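Local coordinates for protein BIFUNCTIONAL PROTEIN Proline utilization A (PutA) (Corynebacterium freiburgense, PDB 5UX5) that catalyses the two-step oxidation of proline to glutamate, pairing an FAD-dependent proline dehydrogenase with an NAD-dependent aldehyde dehydrogenase in one chain, at residues Ala266-Ser271 with Pro317-Thr322; Ser271-Gln276 with Ala455-Arg460; Phe330-Asp335 with Gln450-Ala455. All blocks are in the same frame, centred on the assembly; numbering follows the deposited sequence.

How the interactions relate
The three contacts lie together on the proline dehydrogenase part of the chain. Interaction 1 borders the adenosine part of the FAD. Interactions 2 and 3 form a shell further out, where the chain after helix 438-450 runs over the barrel helices. The centres of interactions 1 and 2 are about 8 Å apart, those of 1 and 3 about 12 Å, and those of 2 and 3 about 11 Å. Ser-271 is common to interactions 1 and 2, Ala-455 to interactions 2 and 3. Tyr-320 OH, 2.8 Å from Ala-455 O, probably hydrogen-bonds to it and ties the FAD-side loop to the outer chain. Met-333 CE of interaction 3 also packs 3.4 Å from Ala-266 CB of interaction 1.

Interaction 1 of 3, residues Ala266-Ser271 with Pro317-Thr322; sequences AYLPDS and PAPYAT. With FAD (flavin-adenine dinucleotide), chain E.
Two prolines, each laid over a tyrosine ring, form the apolar centre of this contact. Pro-319 CB sits over one face of Tyr-267 as a CH-pi contact, 3.8 Å from the ring centroid and off-centre toward the rim. Tyr-267 CG lies between its backbone N and carbonyl carbon (chi1 70°), which sets the ring alongside Pro-319. In the second pair the proline comes from 266-271 and the tyrosine from 317-322: Pro-269 CD is over the middle of the Tyr-320 ring, 4.0 Å from its centroid, and the two groups point opposite ways. Leu-268 reaches Ala-318 with one methyl, CD2 to CB at 3.8 Å. Residues 266-271 form a loop that leaves strand 260-265 of the TIM-barrel-type proline dehydrogenase domain. It makes a type I turn from Leu-268 to Ser-271 and enters helix 271-287. Residues 317-322 form the loop before helix 323-337, with Thr-322 as the N-cap of that helix. At the polar edge, Tyr-320 N donates to Tyr-267 O at 2.9 Å. Tyr-320 OH hydrogen-bonds to Ala-455 O, in the chain after helix 438-450. Tyr-267, Tyr-320, Ala-321 and Thr-322 belong to the FAD pocket. The ribose O2B of FAD is 3.5 Å from Tyr-267 CD2.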
# COMPACT_ATOMS: atom_id res chain seq x y z
N ALA A 266 -22.54 -1.81 -14.44
CA ALA A 266 -22.50 -1.01 -15.66
C ALA A 266 -21.52 0.16 -15.59
O ALA A 266 -21.14 0.66 -16.65
CB ALA A 266 -23.88 -0.44 -15.98
N TYR A 267 -21.07 0.60 -14.41
CA TYR A 267 -20.10 1.69 -14.44
C TYR A 267 -18.71 1.21 -14.87
O TYR A 267 -17.81 2.04 -15.06
CB TYR A 267 -20.05 2.46 -13.11
CG TYR A 267 -19.46 1.78 -11.87
CD1 TYR A 267 -18.80 0.56 -11.94
CD2 TYR A 267 -19.57 2.39 -10.61
CE1 TYR A 267 -18.25 -0.03 -10.81
CE2 TYR A 267 -19.03 1.80 -9.48
CZ TYR A 267 -18.37 0.59 -9.58
OH TYR A 267 -17.82 -0.01 -8.46
N LEU A 268 -18.52 -0.08 -15.06
CA LEU A 268 -17.28 -0.56 -15.65
C LEU A 268 -17.45 -0.63 -17.16
O LEU A 268 -18.26 -1.42 -17.65
CB LEU A 268 -16.92 -1.91 -15.10
CG LEU A 268 -16.73 -1.95 -13.59
CD1 LEU A 268 -16.26 -3.33 -13.26
CD2 LEU A 268 -15.68 -0.91 -13.17
N PRO A 269 -16.73 0.18 -17.93
CA PRO A 269 -16.87 0.08 -19.38
C PRO A 269 -16.63 -1.34 -19.89
O PRO A 269 -17.34 -1.79 -20.79
CB PRO A 269 -15.83 1.08 -19.90
CG PRO A 269 -14.92 1.32 -18.75
CD PRO A 269 -15.77 1.21 -17.53
N ASP A 270 -15.67 -2.06 -19.33
CA ASP A 270 -15.39 -3.39 -19.84
C ASP A 270 -16.42 -4.43 -19.40
O ASP A 270 -16.28 -5.61 -19.73
CB ASP A 270 -13.96 -3.80 -19.46
CG ASP A 270 -13.63 -3.52 -18.00
OD1 ASP A 270 -14.15 -2.54 -17.43
OD2 ASP A 270 -12.84 -4.29 -17.42
N SER A 271 -17.45 -4.04 -18.65
CA SER A 271 -18.54 -4.97 -18.37
C SER A 271 -19.44 -5.16 -19.58
O SER A 271 -20.17 -6.14 -19.64
CB SER A 271 -19.36 -4.52 -17.16
OG SER A 271 -20.24 -3.45 -17.48
N PRO A 317 -9.10 5.07 -12.45
CA PRO A 317 -10.23 4.36 -11.83
C PRO A 317 -10.83 3.38 -12.83
O PRO A 317 -10.84 3.62 -14.04
CB PRO A 317 -11.20 5.49 -11.47
CG PRO A 317 -10.38 6.77 -11.59
CD PRO A 317 -9.33 6.51 -12.58
N ALA A 318 -11.24 2.23 -12.33
CA ALA A 318 -11.92 1.27 -13.20
C ALA A 318 -13.28 1.76 -13.72
O ALA A 318 -13.63 1.41 -14.87
CB ALA A 318 -12.05 -0.07 -12.46
N PRO A 319 -14.09 2.50 -12.96
CA PRO A 319 -15.36 2.97 -13.49
C PRO A 319 -15.20 4.18 -14.40
O PRO A 319 -14.13 4.78 -14.52
CB PRO A 319 -16.17 3.36 -12.24
CG PRO A 319 -15.44 2.80 -11.11
CD PRO A 319 -14.00 2.75 -11.52
N TYR A 320 -16.29 4.52 -15.07
CA TYR A 320 -16.32 5.67 -15.94
C TYR A 320 -16.04 6.91 -15.13
O TYR A 320 -16.27 6.94 -13.92
CB TYR A 320 -17.70 5.81 -16.58
CG TYR A 320 -18.04 4.84 -17.67
CD1 TYR A 320 -17.50 4.98 -18.93
CD2 TYR A 320 -18.95 3.81 -17.46
CE1 TYR A 320 -17.83 4.11 -19.96
CE2 TYR A 320 -19.29 2.92 -18.49
CZ TYR A 320 -18.72 3.08 -19.73
OH TYR A 320 -19.03 2.24 -20.76
N ALA A 321 -15.61 7.98 -15.82
CA ALA A 321 -15.29 9.25 -15.16
C ALA A 321 -16.53 10.04 -14.77
O ALA A 321 -16.48 10.80 -13.81
CB ALA A 321 -14.40 10.10 -16.06
N THR A 322 -17.64 9.88 -15.49
CA THR A 322 -18.87 10.64 -15.25
C THR A 322 -20.06 9.70 -15.08
O THR A 322 -20.10 8.62 -15.68
CB THR A 322 -19.20 11.55 -16.41
OG1 THR A 322 -19.70 10.74 -17.48
CG2 THR A 322 -17.97 12.21 -16.90
PA FAD E . -28.83 6.49 -9.88
O1A FAD E . -28.84 7.88 -9.14
O2A FAD E . -29.37 6.40 -11.23
O5B FAD E . -27.53 5.84 -10.11
C5B FAD E . -26.46 6.06 -9.21
C4B FAD E . -25.23 5.34 -9.72
O4B FAD E . -24.59 6.08 -10.72
C3B FAD E . -24.19 5.10 -8.67
O3B FAD E . -24.41 4.02 -7.84
C2B FAD E . -22.96 4.95 -9.48
O2B FAD E . -22.74 3.64 -9.84
C1B FAD E . -23.20 5.88 -10.63
N9A FAD E . -22.52 7.16 -10.49
C8A FAD E . -22.97 8.25 -9.75
N7A FAD E . -22.06 9.24 -9.83
C5A FAD E . -20.99 8.88 -10.63
C6A FAD E . -19.81 9.51 -11.07
N6A FAD E . -19.43 10.86 -10.68
N1A FAD E . -18.97 8.84 -11.87
C2A FAD E . -19.25 7.55 -12.26
N3A FAD E . -20.39 6.91 -11.85
C4A FAD E . -21.27 7.53 -11.05
N1 FAD E . -24.03 -2.63 -6.46
C2 FAD E . -22.86 -3.43 -6.72
O2 FAD E . -21.67 -2.78 -7.00
N3 FAD E . -22.93 -4.82 -6.63
C4 FAD E . -24.13 -5.47 -6.33
O4 FAD E . -24.18 -6.85 -6.27
C4X FAD E . -25.39 -4.67 -6.21
N5 FAD E . -26.64 -5.26 -6.08
C5X FAD E . -27.80 -4.48 -6.02
C6 FAD E . -29.07 -5.06 -5.89
C7 FAD E . -30.20 -4.25 -5.82
C7M FAD E . -31.57 -4.85 -5.67
C8 FAD E . -30.10 -2.89 -5.91
C8M FAD E . -31.31 -2.03 -5.84
C9 FAD E . -28.85 -2.30 -6.04
C9A FAD E . -27.71 -3.09 -6.10
N10 FAD E . -26.45 -2.45 -6.25
C10 FAD E . -25.27 -3.22 -6.31
C1' FAD E . -26.37 -0.98 -6.28
C2' FAD E . -26.28 -0.32 -7.63
O2' FAD E . -25.06 -0.63 -8.19
C3' FAD E . -26.48 1.19 -7.42
O3' FAD E . -25.43 1.65 -6.65
C4' FAD E . -27.77 1.67 -6.75
O4' FAD E . -28.83 0.80 -6.92
C5' FAD E . -28.17 3.12 -7.12
O5' FAD E . -28.12 3.45 -8.51
P FAD E . -29.42 3.80 -9.41
O1P FAD E . -29.59 3.05 -10.78
O2P FAD E . -30.52 3.63 -8.29
O3P FAD E . -29.66 5.40 -9.31

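Interaction 2 of 3, residues Ser271-Gln276 with Ala455-Arg460; sequences SFQALQ and AEDSRR
Gln-273 and Glu-456 make most of this surface contact. The polar interactions centre on the amide NH2 of Gln-273, which spans two carboxylates. NE2 donates weakly to Glu-456 OE1 at 3.5 Å and weakly to Asp-457 OD1 at 3.4 Å. Both bonds are long, so the amide is probably held only loosely. The Gln-273 and Glu-456 side chains cross at about a right angle, with the amide and carboxylate planes 66° apart. Glu-456 CG lies between its own backbone N and carbonyl carbon (chi1 68°), and the extended chain then brings the carboxylate between Gln-273 NE2 and the Phe-272 ring edge. There Glu-456 OE2 lies near the ring plane, 3.9 Å from Phe-272 CE2. The ring and carboxylate planes are 82° apart. The apolar part is small: Glu-456 CB touches Phe-272 CD2 at 4.0 Å. The contact lays the chain between helices 438-450 and 477-484 across the first turns of helix 271-287, an outer helix of the barrel. Phe-272 also makes a cation-pi contact with Arg-332 of helix 323-337, while Leu-275 packs against Leu-264 of strand 260-265.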
# COMPACT_ATOMS: atom_id res chain seq x y z
N SER A 271 -17.45 -4.04 -18.65
CA SER A 271 -18.54 -4.97 -18.37
C SER A 271 -19.44 -5.16 -19.58
O SER A 271 -20.17 -6.14 -19.64
CB SER A 271 -19.36 -4.52 -17.16
OG SER A 271 -20.24 -3.45 -17.48
N PHE A 272 -19.39 -4.25 -20.55
CA PHE A 272 -20.08 -4.53 -21.80
C PHE A 272 -19.41 -5.70 -22.52
O PHE A 272 -20.09 -6.53 -23.13
CB PHE A 272 -20.12 -3.28 -22.69
CG PHE A 272 -20.74 -3.53 -24.04
CD1 PHE A 272 -22.04 -4.01 -24.15
CD2 PHE A 272 -20.02 -3.32 -25.21
CE1 PHE A 272 -22.61 -4.25 -25.38
CE2 PHE A 272 -20.58 -3.57 -26.44
CZ PHE A 272 -21.88 -4.04 -26.53
N GLN A 273 -18.08 -5.79 -22.46
CA GLN A 273 -17.43 -6.96 -23.03
C GLN A 273 -17.75 -8.21 -22.21
O GLN A 273 -17.96 -9.29 -22.78
CB GLN A 273 -15.93 -6.72 -23.13
CG GLN A 273 -15.62 -5.60 -24.07
CD GLN A 273 -14.19 -5.12 -23.98
OE1 GLN A 273 -13.50 -5.33 -22.98
NE2 GLN A 273 -13.72 -4.49 -25.06
N ALA A 274 -17.79 -8.08 -20.89
CA ALA A 274 -18.18 -9.21 -20.05
C ALA A 274 -19.57 -9.72 -20.41
O ALA A 274 -19.82 -10.93 -20.43
CB ALA A 274 -18.11 -8.81 -18.57
N LEU A 275 -20.50 -8.80 -20.69
CA LEU A 275 -21.85 -9.20 -21.04
C LEU A 275 -21.87 -9.99 -22.34
O LEU A 275 -22.52 -11.03 -22.43
CB LEU A 275 -22.76 -7.97 -21.16
CG LEU A 275 -24.19 -8.24 -21.61
CD1 LEU A 275 -24.87 -9.11 -20.58
CD2 LEU A 275 -24.99 -6.96 -21.88
N GLN A 276 -21.13 -9.53 -23.34
CA GLN A 276 -21.10 -10.25 -24.61
C GLN A 276 -20.53 -11.65 -24.42
O GLN A 276 -21.05 -12.63 -24.99
CB GLN A 276 -20.30 -9.47 -25.65
CG GLN A 276 -20.97 -8.20 -26.08
CD GLN A 276 -20.17 -7.45 -27.12
OE1 GLN A 276 -20.50 -7.49 -28.30
NE2 GLN A 276 -19.12 -6.78 -26.69
N ALA A 455 -17.27 4.31 -23.98
CA ALA A 455 -16.18 3.39 -24.22
C ALA A 455 -16.57 1.99 -23.80
O ALA A 455 -17.55 1.78 -23.09
CB ALA A 455 -14.93 3.81 -23.47
N GLU A 456 -15.78 1.02 -24.26
CA GLU A 456 -15.97 -0.35 -23.82
C GLU A 456 -14.69 -1.04 -23.39
O GLU A 456 -14.77 -2.10 -22.77
CB GLU A 456 -16.63 -1.19 -24.92
CG GLU A 456 -15.81 -1.47 -26.17
CD GLU A 456 -16.57 -2.38 -27.14
OE1 GLU A 456 -16.38 -3.62 -27.09
OE2 GLU A 456 -17.39 -1.84 -27.93
N ASP A 457 -13.51 -0.49 -23.68
CA ASP A 457 -12.27 -1.05 -23.16
C ASP A 457 -12.18 -0.82 -21.66
O ASP A 457 -12.89 0.02 -21.09
CB ASP A 457 -11.05 -0.42 -23.83
CG ASP A 457 -10.72 -1.07 -25.14
OD1 ASP A 457 -11.30 -2.14 -25.43
OD2 ASP A 457 -9.86 -0.53 -25.86
N SER A 458 -11.31 -1.59 -21.01
CA SER A 458 -11.05 -1.39 -19.59
C SER A 458 -10.13 -0.17 -19.34
O SER A 458 -9.03 -0.08 -19.89
CB SER A 458 -10.45 -2.65 -18.99
OG SER A 458 -9.75 -2.38 -17.81
N ARG A 459 -10.57 0.73 -18.46
CA ARG A 459 -9.76 1.89 -18.12
C ARG A 459 -8.36 1.51 -17.62
O ARG A 459 -7.42 2.32 -17.76
CB ARG A 459 -10.46 2.72 -17.06
CG ARG A 459 -11.83 3.15 -17.44
CD ARG A 459 -11.80 4.60 -17.77
NE ARG A 459 -11.98 5.46 -16.62
CZ ARG A 459 -11.36 6.61 -16.45
NH1 ARG A 459 -10.48 7.03 -17.36
NH2 ARG A 459 -11.63 7.34 -15.39
N ARG A 460 -8.20 0.30 -17.09
CA ARG A 460 -6.91 -0.14 -16.56
C ARG A 460 -5.94 -0.57 -17.66
O ARG A 460 -4.81 -0.97 -17.35
CB ARG A 460 -7.14 -1.30 -15.58
CG ARG A 460 -7.89 -0.96 -14.30
CD ARG A 460 -7.04 -0.06 -13.39
NE ARG A 460 -7.74 0.28 -12.15
CZ ARG A 460 -7.77 -0.50 -11.08
NH1 ARG A 460 -7.12 -1.67 -11.10
NH2 ARG A 460 -8.46 -0.13 -10.00

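Interaction 3 of 3, residues Phe330-Asp335 with Gln450-Ala455; sequences FLRMMD and QRWKVA
Arg-332 of helix 323-337 runs along the chain that follows helix 438-450, and Arg-451 and Trp-452 from that chain meet Arg-332 and Asp-335. Helix 323-337 is one of the outer helices of the proline dehydrogenase barrel, and the contact packs residues 451-455 against it. Arg-332 has the most surface buried. Its CG is anti to the backbone N (chi1 178°) and the chain bends at chi3, which carries the guanidinium past Val-454 to Ala-455. On the way CD passes 3.2 Å from Arg-451 O. Val-454 CG2 covers the centre of one guanidinium face. NH2 donates to Ala-455 O at 2.9 Å from above the carbonyl plane, and it is bonded to Asn-329 OD1 as well. Arg-451 forms a salt bridge from NH1 to Asp-335 OD2, 2.8 Å long, while its NH2 pairs with Glu-18 in helix 16-31. Asp-335 OD1 has arginine partners of its own, Arg-367 and Arg-339, so the carboxylate probably stays charged although buried. Trp-452 reaches both helix residues with its six-membered ring. CZ3 lies 3.6 Å from Arg-332 CG, and CZ2 comes within 3.3 Å of Asp-335 CG, with the ring and carboxylate planes 62° apart.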
# COMPACT_ATOMS: atom_id res chain seq x y z
N PHE A 330 -25.54 1.59 -18.89
CA PHE A 330 -26.66 0.84 -18.35
C PHE A 330 -27.71 0.62 -19.43
O PHE A 330 -28.24 -0.49 -19.59
CB PHE A 330 -27.24 1.58 -17.15
CG PHE A 330 -28.06 0.74 -16.21
CD1 PHE A 330 -27.45 -0.02 -15.23
CD2 PHE A 330 -29.45 0.72 -16.30
CE1 PHE A 330 -28.23 -0.77 -14.35
CE2 PHE A 330 -30.22 -0.03 -15.43
CZ PHE A 330 -29.61 -0.76 -14.46
N LEU A 331 -27.99 1.65 -20.23
CA LEU A 331 -28.93 1.48 -21.34
C LEU A 331 -28.34 0.63 -22.45
O LEU A 331 -29.07 -0.13 -23.09
CB LEU A 331 -29.35 2.84 -21.88
CG LEU A 331 -30.12 3.77 -20.94
CD1 LEU A 331 -30.11 5.16 -21.51
CD2 LEU A 331 -31.54 3.35 -20.85
N ARG A 332 -27.03 0.73 -22.71
CA ARG A 332 -26.45 -0.10 -23.76
C ARG A 332 -26.51 -1.58 -23.40
O ARG A 332 -26.85 -2.42 -24.24
CB ARG A 332 -25.00 0.30 -24.06
CG ARG A 332 -24.35 -0.60 -25.12
CD ARG A 332 -22.94 -0.13 -25.53
NE ARG A 332 -22.07 0.01 -24.35
CZ ARG A 332 -20.77 0.31 -24.37
NH1 ARG A 332 -20.15 0.52 -25.51
NH2 ARG A 332 -20.10 0.41 -23.24
N MET A 333 -26.20 -1.92 -22.15
CA MET A 333 -26.21 -3.33 -21.79
C MET A 333 -27.62 -3.90 -21.79
O MET A 333 -27.84 -5.03 -22.23
CB MET A 333 -25.53 -3.54 -20.44
CG MET A 333 -24.07 -3.12 -20.45
SD MET A 333 -23.08 -3.91 -19.17
CE MET A 333 -23.94 -3.36 -17.72
N MET A 334 -28.58 -3.12 -21.30
CA MET A 334 -29.98 -3.50 -21.37
C MET A 334 -30.40 -3.74 -22.82
O MET A 334 -30.96 -4.80 -23.16
CB MET A 334 -30.79 -2.37 -20.75
CG MET A 334 -32.23 -2.54 -20.63
SD MET A 334 -32.74 -0.97 -19.94
CE MET A 334 -32.41 0.06 -21.33
N ASP A 335 -30.10 -2.78 -23.69
CA ASP A 335 -30.42 -2.84 -25.10
C ASP A 335 -29.93 -4.14 -25.74
O ASP A 335 -30.64 -4.77 -26.52
CB ASP A 335 -29.76 -1.64 -25.77
CG ASP A 335 -30.41 -1.23 -27.06
OD1 ASP A 335 -30.67 -2.10 -27.92
OD2 ASP A 335 -30.61 -0.01 -27.20
N GLN A 450 -26.01 8.68 -25.99
CA GLN A 450 -24.63 8.25 -25.83
C GLN A 450 -24.47 6.74 -25.69
O GLN A 450 -23.33 6.25 -25.75
CB GLN A 450 -24.00 8.94 -24.62
CG GLN A 450 -23.90 10.44 -24.76
CD GLN A 450 -23.23 10.87 -26.06
OE1 GLN A 450 -22.15 10.40 -26.42
NE2 GLN A 450 -23.89 11.78 -26.79
N ARG A 451 -25.57 6.01 -25.56
CA ARG A 451 -25.59 4.57 -25.32
C ARG A 451 -24.54 3.77 -26.10
O ARG A 451 -23.82 2.96 -25.52
CB ARG A 451 -27.00 4.09 -25.64
CG ARG A 451 -27.15 2.64 -26.03
CD ARG A 451 -28.59 2.39 -26.46
NE ARG A 451 -29.15 3.58 -27.08
CZ ARG A 451 -30.07 3.57 -28.03
NH1 ARG A 451 -30.57 2.43 -28.49
NH2 ARG A 451 -30.50 4.72 -28.53
N TRP A 452 -24.43 3.98 -27.41
CA TRP A 452 -23.50 3.19 -28.21
C TRP A 452 -22.12 3.82 -28.33
O TRP A 452 -21.20 3.18 -28.84
CB TRP A 452 -24.06 2.98 -29.62
CG TRP A 452 -25.47 2.45 -29.64
CD1 TRP A 452 -26.59 3.10 -30.09
CD2 TRP A 452 -25.91 1.16 -29.20
NE1 TRP A 452 -27.69 2.30 -29.95
CE2 TRP A 452 -27.30 1.10 -29.40
CE3 TRP A 452 -25.26 0.05 -28.66
CZ2 TRP A 452 -28.05 -0.03 -29.08
CZ3 TRP A 452 -26.00 -1.05 -28.34
CH2 TRP A 452 -27.38 -1.09 -28.55
N LYS A 453 -21.96 5.06 -27.87
CA LYS A 453 -20.75 5.82 -28.07
C LYS A 453 -19.78 5.77 -26.89
O LYS A 453 -18.59 6.02 -27.07
CB LYS A 453 -21.13 7.27 -28.40
CG LYS A 453 -22.22 7.34 -29.51
CD LYS A 453 -22.61 8.76 -29.91
CE LYS A 453 -23.01 8.81 -31.36
NZ LYS A 453 -22.32 9.90 -32.12
N VAL A 454 -20.26 5.39 -25.70
CA VAL A 454 -19.41 5.30 -24.53
C VAL A 454 -18.37 4.20 -24.72
O VAL A 454 -18.52 3.28 -25.52
CB VAL A 454 -20.26 5.04 -23.28
CG1 VAL A 454 -21.08 6.28 -22.96
CG2 VAL A 454 -21.12 3.80 -23.48
N ALA A 455 -17.27 4.31 -23.98
CA ALA A 455 -16.18 3.39 -24.22
C ALA A 455 -16.57 1.99 -23.80
O ALA A 455 -17.55 1.78 -23.09
CB ALA A 455 -14.93 3.81 -23.47